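Local coordinates for periplasmic cell division protein (SufI) (Aquifex aeolicus, PDB 6SYY) that probably oxidises substrates with bound copper ions, as a multicopper oxidase with a methionine-rich loop that has a role in catalysis, at residues M224-V233 and M355-M364. Numbering follows the deposited sequence.
Sequences MGFWGDTILV and MADNSEFEVM
Backbone atoms lie over one face of the Trp227 indole: Ala356 CA sits 3.5 Å from the centroid of its five-membered ring, almost on the ring normal, a CH-pi contact, with Ala356 CB beside it near NE1. Asp357 N lies over the same face, and Asp357 O approaches Trp227 CZ3 at 3.2 Å. The indole is fixed in its own plane as well, where Trp227 NE1 donates a nearly straight bond to Met224 O at 2.9 Å. CG stands beside the backbone N (chi1 -62°), which helps turn the NE1 edge toward that carbonyl. With an alanine in place of Trp227, Met224 O would probably lose this donor and a gap would open beneath the 356-357 backbone. The less well ordered Met355 bends at chi2 (61°) and brings its CE within 3.4 Å of Phe226 CD1. Asp357 OD1 accepts from Ser359 N at 2.8 Å, closing an Asx turn, and also forms a salt bridge with Arg259. Farther along, Ile231 CG1 and CD1 meet Phe361 CE2, the two side chains crossing at about a right angle, and Val363 CG1 packs on Val233 CG2 at 3.8 Å. Strands 230-233 and 361-364 run 7.2 Å apart, axis to axis, at 22°. Gly225 lies close to His514, a copper ligand; with no hydrogen bond across the segments, apolar and CH-pi packing probably anchors the returning methionine-rich loop near that site.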
ATOM      1  N   MET A 224       8.398 -18.004  -3.511  1.00 52.74           N
ATOM      2  CA  MET A 224       8.315 -17.547  -2.132  1.00 76.26           C
ATOM      3  C   MET A 224       8.265 -16.030  -2.004  1.00 62.12           C
ATOM      4  O   MET A 224       8.141 -15.524  -0.886  1.00 61.72           O
ATOM      5  CB  MET A 224       9.505 -18.084  -1.329  1.00 63.70           C
ATOM      6  CG  MET A 224       9.546 -19.598  -1.215  1.00 76.15           C
ATOM      7  SD  MET A 224      10.857 -20.163  -0.116  1.00100.44           S
ATOM      8  CE  MET A 224      12.310 -19.702  -1.048  1.00 43.95           C
ATOM      9  N   GLY A 225       8.345 -15.296  -3.110  1.00 33.50           N
ATOM     10  CA  GLY A 225       8.458 -13.855  -3.036  1.00 31.12           C
ATOM     11  C   GLY A 225       9.868 -13.438  -2.675  1.00 33.48           C
ATOM     12  O   GLY A 225      10.688 -14.277  -2.287  1.00 30.79           O
ATOM     13  N   PHE A 226      10.171 -12.152  -2.801  1.00 33.35           N
ATOM     14  CA  PHE A 226      11.495 -11.656  -2.468  1.00 32.87           C
ATOM     15  C   PHE A 226      11.535 -11.174  -1.025  1.00 28.44           C
ATOM     16  O   PHE A 226      10.605 -10.515  -0.549  1.00 44.79           O
ATOM     17  CB  PHE A 226      11.912 -10.514  -3.396  1.00 37.66           C
ATOM     18  CG  PHE A 226      13.222  -9.885  -3.009  1.00 30.98           C
ATOM     19  CD1 PHE A 226      14.416 -10.372  -3.515  1.00 63.30           C
ATOM     20  CD2 PHE A 226      13.261  -8.823  -2.116  1.00 36.54           C
ATOM     21  CE1 PHE A 226      15.621  -9.808  -3.145  1.00 34.71           C
ATOM     22  CE2 PHE A 226      14.463  -8.267  -1.740  1.00 47.23           C
ATOM     23  CZ  PHE A 226      15.643  -8.754  -2.260  1.00 56.26           C
ATOM     24  N   TRP A 227      12.637 -11.474  -0.344  1.00 25.77           N
ATOM     25  CA  TRP A 227      12.834 -11.072   1.044  1.00 33.65           C
ATOM     26  C   TRP A 227      14.195 -10.407   1.176  1.00 38.78           C
ATOM     27  O   TRP A 227      15.225 -11.038   0.916  1.00 37.54           O
ATOM     28  CB  TRP A 227      12.716 -12.273   1.985  1.00 30.95           C
ATOM     29  CG  TRP A 227      11.363 -12.901   1.933  1.00 54.16           C
ATOM     30  CD1 TRP A 227      10.841 -13.640   0.909  1.00 31.40           C
ATOM     31  CD2 TRP A 227      10.349 -12.835   2.938  1.00 65.41           C
ATOM     32  NE1 TRP A 227       9.564 -14.039   1.217  1.00 47.91           N
ATOM     33  CE2 TRP A 227       9.238 -13.561   2.459  1.00 57.33           C
ATOM     34  CE3 TRP A 227      10.271 -12.237   4.199  1.00 34.82           C
ATOM     35  CZ2 TRP A 227       8.066 -13.705   3.197  1.00 52.51           C
ATOM     36  CZ3 TRP A 227       9.108 -12.379   4.929  1.00 64.66           C
ATOM     37  CH2 TRP A 227       8.020 -13.107   4.426  1.00 76.01           C
ATOM     38  N   GLY A 228      14.197  -9.138   1.580  1.00 36.35           N
ATOM     39  CA  GLY A 228      15.416  -8.357   1.627  1.00 27.30           C
ATOM     40  C   GLY A 228      16.180  -8.505   2.932  1.00 39.58           C
ATOM     41  O   GLY A 228      15.608  -8.757   3.990  1.00 47.80           O
ATOM     42  N   ASP A 229      17.499  -8.330   2.833  1.00 39.00           N
ATOM     43  CA  ASP A 229      18.386  -8.451   3.985  1.00 51.25           C
ATOM     44  C   ASP A 229      18.426  -7.172   4.819  1.00 48.75           C
ATOM     45  O   ASP A 229      18.675  -7.227   6.029  1.00 32.81           O
ATOM     46  CB  ASP A 229      19.792  -8.816   3.501  1.00 34.28           C
ATOM     47  CG  ASP A 229      20.711  -9.236   4.627  1.00122.67           C
ATOM     48  OD1 ASP A 229      20.212  -9.532   5.735  1.00147.97           O
ATOM     49  OD2 ASP A 229      21.939  -9.267   4.402  1.00140.33           O
ATOM     50  N   THR A 230      18.169  -6.024   4.197  1.00 33.49           N
ATOM     51  CA  THR A 230      18.330  -4.718   4.817  1.00 28.77           C
ATOM     52  C   THR A 230      16.991  -3.994   4.839  1.00 44.57           C
ATOM     53  O   THR A 230      16.298  -3.936   3.818  1.00 36.56           O
ATOM     54  CB  THR A 230      19.366  -3.891   4.044  1.00 31.49           C
ATOM     55  OG1 THR A 230      20.627  -4.574   4.053  1.00 39.75           O
ATOM     56  CG2 THR A 230      19.528  -2.512   4.658  1.00 26.11           C
ATOM     57  N   ILE A 231      16.629  -3.440   5.993  1.00 40.03           N
ATOM     58  CA  ILE A 231      15.360  -2.737   6.143  1.00 32.74           C
ATOM     59  C   ILE A 231      15.573  -1.257   5.879  1.00 26.38           C
ATOM     60  O   ILE A 231      16.534  -0.653   6.370  1.00 27.67           O
ATOM     61  CB  ILE A 231      14.762  -2.967   7.541  1.00 34.61           C
ATOM     62  CG1 ILE A 231      14.711  -4.462   7.843  1.00 55.21           C
ATOM     63  CG2 ILE A 231      13.367  -2.369   7.617  1.00 28.09           C
ATOM     64  CD1 ILE A 231      13.814  -5.244   6.896  1.00 41.21           C
ATOM     65  N   LEU A 232      14.673  -0.666   5.099  1.00 24.81           N
ATOM     66  CA  LEU A 232      14.741   0.739   4.741  1.00 22.04           C
ATOM     67  C   LEU A 232      13.415   1.407   5.065  1.00 39.19           C
ATOM     68  O   LEU A 232      12.350   0.794   4.963  1.00 40.65           O
ATOM     69  CB  LEU A 232      15.059   0.939   3.251  1.00 25.96           C
ATOM     70  CG  LEU A 232      16.436   0.535   2.715  1.00 28.25           C
ATOM     71  CD1 LEU A 232      16.557  -0.965   2.555  1.00 62.45           C
ATOM     72  CD2 LEU A 232      16.689   1.219   1.388  1.00 50.70           C
ATOM     73  N   VAL A 233      13.492   2.670   5.472  1.00 23.73           N
ATOM     74  CA  VAL A 233      12.322   3.524   5.625  1.00 27.61           C
ATOM     75  C   VAL A 233      12.562   4.757   4.772  1.00 24.03           C
ATOM     76  O   VAL A 233      13.526   5.497   5.001  1.00 28.98           O
ATOM     77  CB  VAL A 233      12.066   3.905   7.089  1.00 23.33           C
ATOM     78  CG1 VAL A 233      10.732   4.613   7.214  1.00 24.84           C
ATOM     79  CG2 VAL A 233      12.111   2.677   7.982  1.00 23.43           C
ATOM     80  N   MET A 355      15.128 -18.225   1.821  1.00 81.36           N
ATOM     81  CA  MET A 355      14.764 -16.895   1.349  1.00 81.10           C
ATOM     82  C   MET A 355      13.705 -16.252   2.244  1.00 99.34           C
ATOM     83  O   MET A 355      13.920 -15.167   2.791  1.00 79.52           O
ATOM     84  CB  MET A 355      14.261 -16.963  -0.092  1.00 87.85           C
ATOM     85  CG  MET A 355      14.056 -15.613  -0.736  1.00 77.91           C
ATOM     86  SD  MET A 355      15.594 -14.682  -0.804  1.00112.84           S
ATOM     87  CE  MET A 355      15.055 -13.233  -1.703  1.00 50.98           C
ATOM     88  N   ALA A 356      12.563 -16.926   2.385  1.00 90.99           N
ATOM     89  CA  ALA A 356      11.483 -16.415   3.222  1.00 71.72           C
ATOM     90  C   ALA A 356      11.885 -16.464   4.692  1.00 55.46           C
ATOM     91  O   ALA A 356      12.385 -17.481   5.181  1.00 82.26           O
ATOM     92  CB  ALA A 356      10.204 -17.215   2.989  1.00 60.68           C
ATOM     93  N   ASP A 357      11.648 -15.363   5.399  1.00 40.35           N
ATOM     94  CA  ASP A 357      12.203 -15.138   6.724  1.00 42.71           C
ATOM     95  C   ASP A 357      11.087 -14.788   7.701  1.00 47.31           C
ATOM     96  O   ASP A 357      10.076 -14.192   7.324  1.00 47.91           O
ATOM     97  CB  ASP A 357      13.269 -14.021   6.655  1.00 54.27           C
ATOM     98  CG  ASP A 357      13.616 -13.447   8.005  1.00 48.24           C
ATOM     99  OD1 ASP A 357      12.857 -12.591   8.503  1.00 65.76           O
ATOM    100  OD2 ASP A 357      14.652 -13.851   8.572  1.00110.13           O
ATOM    101  N   ASN A 358      11.278 -15.175   8.968  1.00 51.15           N
ATOM    102  CA  ASN A 358      10.323 -14.892  10.037  1.00 38.20           C
ATOM    103  C   ASN A 358      11.033 -14.309  11.255  1.00 37.32           C
ATOM    104  O   ASN A 358      10.615 -14.531  12.395  1.00 37.36           O
ATOM    105  CB  ASN A 358       9.543 -16.153  10.423  1.00 41.03           C
ATOM    106  CG  ASN A 358       8.301 -15.852  11.257  1.00 45.33           C
ATOM    107  OD1 ASN A 358       7.792 -14.730  11.264  1.00 31.36           O
ATOM    108  ND2 ASN A 358       7.811 -16.860  11.967  1.00 42.54           N
ATOM    109  N   SER A 359      12.106 -13.557  11.031  1.00 37.86           N
ATOM    110  CA  SER A 359      12.950 -13.085  12.115  1.00 56.13           C
ATOM    111  C   SER A 359      12.437 -11.761  12.680  1.00 47.73           C
ATOM    112  O   SER A 359      11.569 -11.097  12.108  1.00 38.94           O
ATOM    113  CB  SER A 359      14.396 -12.938  11.639  1.00 35.52           C
ATOM    114  OG  SER A 359      14.487 -12.063  10.529  1.00 50.51           O
ATOM    115  N   GLU A 360      12.983 -11.390  13.835  1.00 50.42           N
ATOM    116  CA  GLU A 360      12.686 -10.121  14.477  1.00 47.42           C
ATOM    117  C   GLU A 360      13.889  -9.196  14.361  1.00 32.65           C
ATOM    118  O   GLU A 360      15.039  -9.646  14.344  1.00 43.29           O
ATOM    119  CB  GLU A 360      12.312 -10.314  15.949  1.00 38.23           C
ATOM    120  CG  GLU A 360      13.361 -11.015  16.785  1.00 38.20           C
ATOM    121  CD  GLU A 360      12.955 -11.126  18.243  1.00 59.88           C
ATOM    122  OE1 GLU A 360      11.741 -11.232  18.519  1.00 70.55           O
ATOM    123  OE2 GLU A 360      13.847 -11.100  19.115  1.00 88.24           O
ATOM    124  N   PHE A 361      13.613  -7.897  14.276  1.00 32.61           N
ATOM    125  CA  PHE A 361      14.658  -6.917  14.010  1.00 34.06           C
ATOM    126  C   PHE A 361      14.093  -5.519  14.192  1.00 29.94           C
ATOM    127  O   PHE A 361      12.893  -5.293  14.006  1.00 28.77           O
ATOM    128  CB  PHE A 361      15.218  -7.071  12.590  1.00 36.25           C
ATOM    129  CG  PHE A 361      14.159  -7.125  11.528  1.00 28.19           C
ATOM    130  CD1 PHE A 361      13.676  -8.341  11.075  1.00 31.86           C
ATOM    131  CD2 PHE A 361      13.641  -5.962  10.984  1.00 27.32           C
ATOM    132  CE1 PHE A 361      12.699  -8.396  10.100  1.00 32.57           C
ATOM    133  CE2 PHE A 361      12.655  -6.013  10.017  1.00 38.06           C
ATOM    134  CZ  PHE A 361      12.190  -7.231   9.570  1.00 31.85           C
ATOM    135  N   GLU A 362      14.972  -4.583  14.538  1.00 26.73           N
ATOM    136  CA  GLU A 362      14.564  -3.191  14.647  1.00 29.16           C
ATOM    137  C   GLU A 362      14.366  -2.591  13.261  1.00 31.07           C
ATOM    138  O   GLU A 362      15.178  -2.803  12.356  1.00 40.16           O
ATOM    139  CB  GLU A 362      15.610  -2.398  15.430  1.00 30.78           C
ATOM    140  CG  GLU A 362      15.345  -0.904  15.511  1.00 51.07           C
ATOM    141  CD  GLU A 362      16.291  -0.204  16.467  1.00 48.71           C
ATOM    142  OE1 GLU A 362      16.702  -0.839  17.461  1.00 72.23           O
ATOM    143  OE2 GLU A 362      16.627   0.973  16.225  1.00 64.86           O
ATOM    144  N   VAL A 363      13.270  -1.858  13.088  1.00 38.18           N
ATOM    145  CA  VAL A 363      13.032  -1.134  11.841  1.00 23.60           C
ATOM    146  C   VAL A 363      13.582   0.284  11.912  1.00 35.52           C
ATOM    147  O   VAL A 363      14.201   0.769  10.961  1.00 36.29           O
ATOM    148  CB  VAL A 363      11.527  -1.133  11.510  1.00 23.99           C
ATOM    149  CG1 VAL A 363      11.258  -0.271  10.294  1.00 22.14           C
ATOM    150  CG2 VAL A 363      11.029  -2.550  11.287  1.00 27.45           C
ATOM    151  N   MET A 364      13.387   0.956  13.043  1.00 31.24           N
ATOM    152  CA  MET A 364      13.695   2.373  13.139  1.00 33.43           C
ATOM    153  C   MET A 364      13.765   2.768  14.610  1.00 23.38           C
ATOM    154  O   MET A 364      13.169   2.123  15.478  1.00 29.90           O
ATOM    155  CB  MET A 364      12.644   3.195  12.392  1.00 22.38           C
ATOM    156  CG  MET A 364      12.964   4.652  12.246  1.00 40.21           C
ATOM    157  SD  MET A 364      11.575   5.510  11.505  1.00 37.12           S
ATOM    158  CE  MET A 364      11.987   7.187  11.959  1.00 41.23           C
TER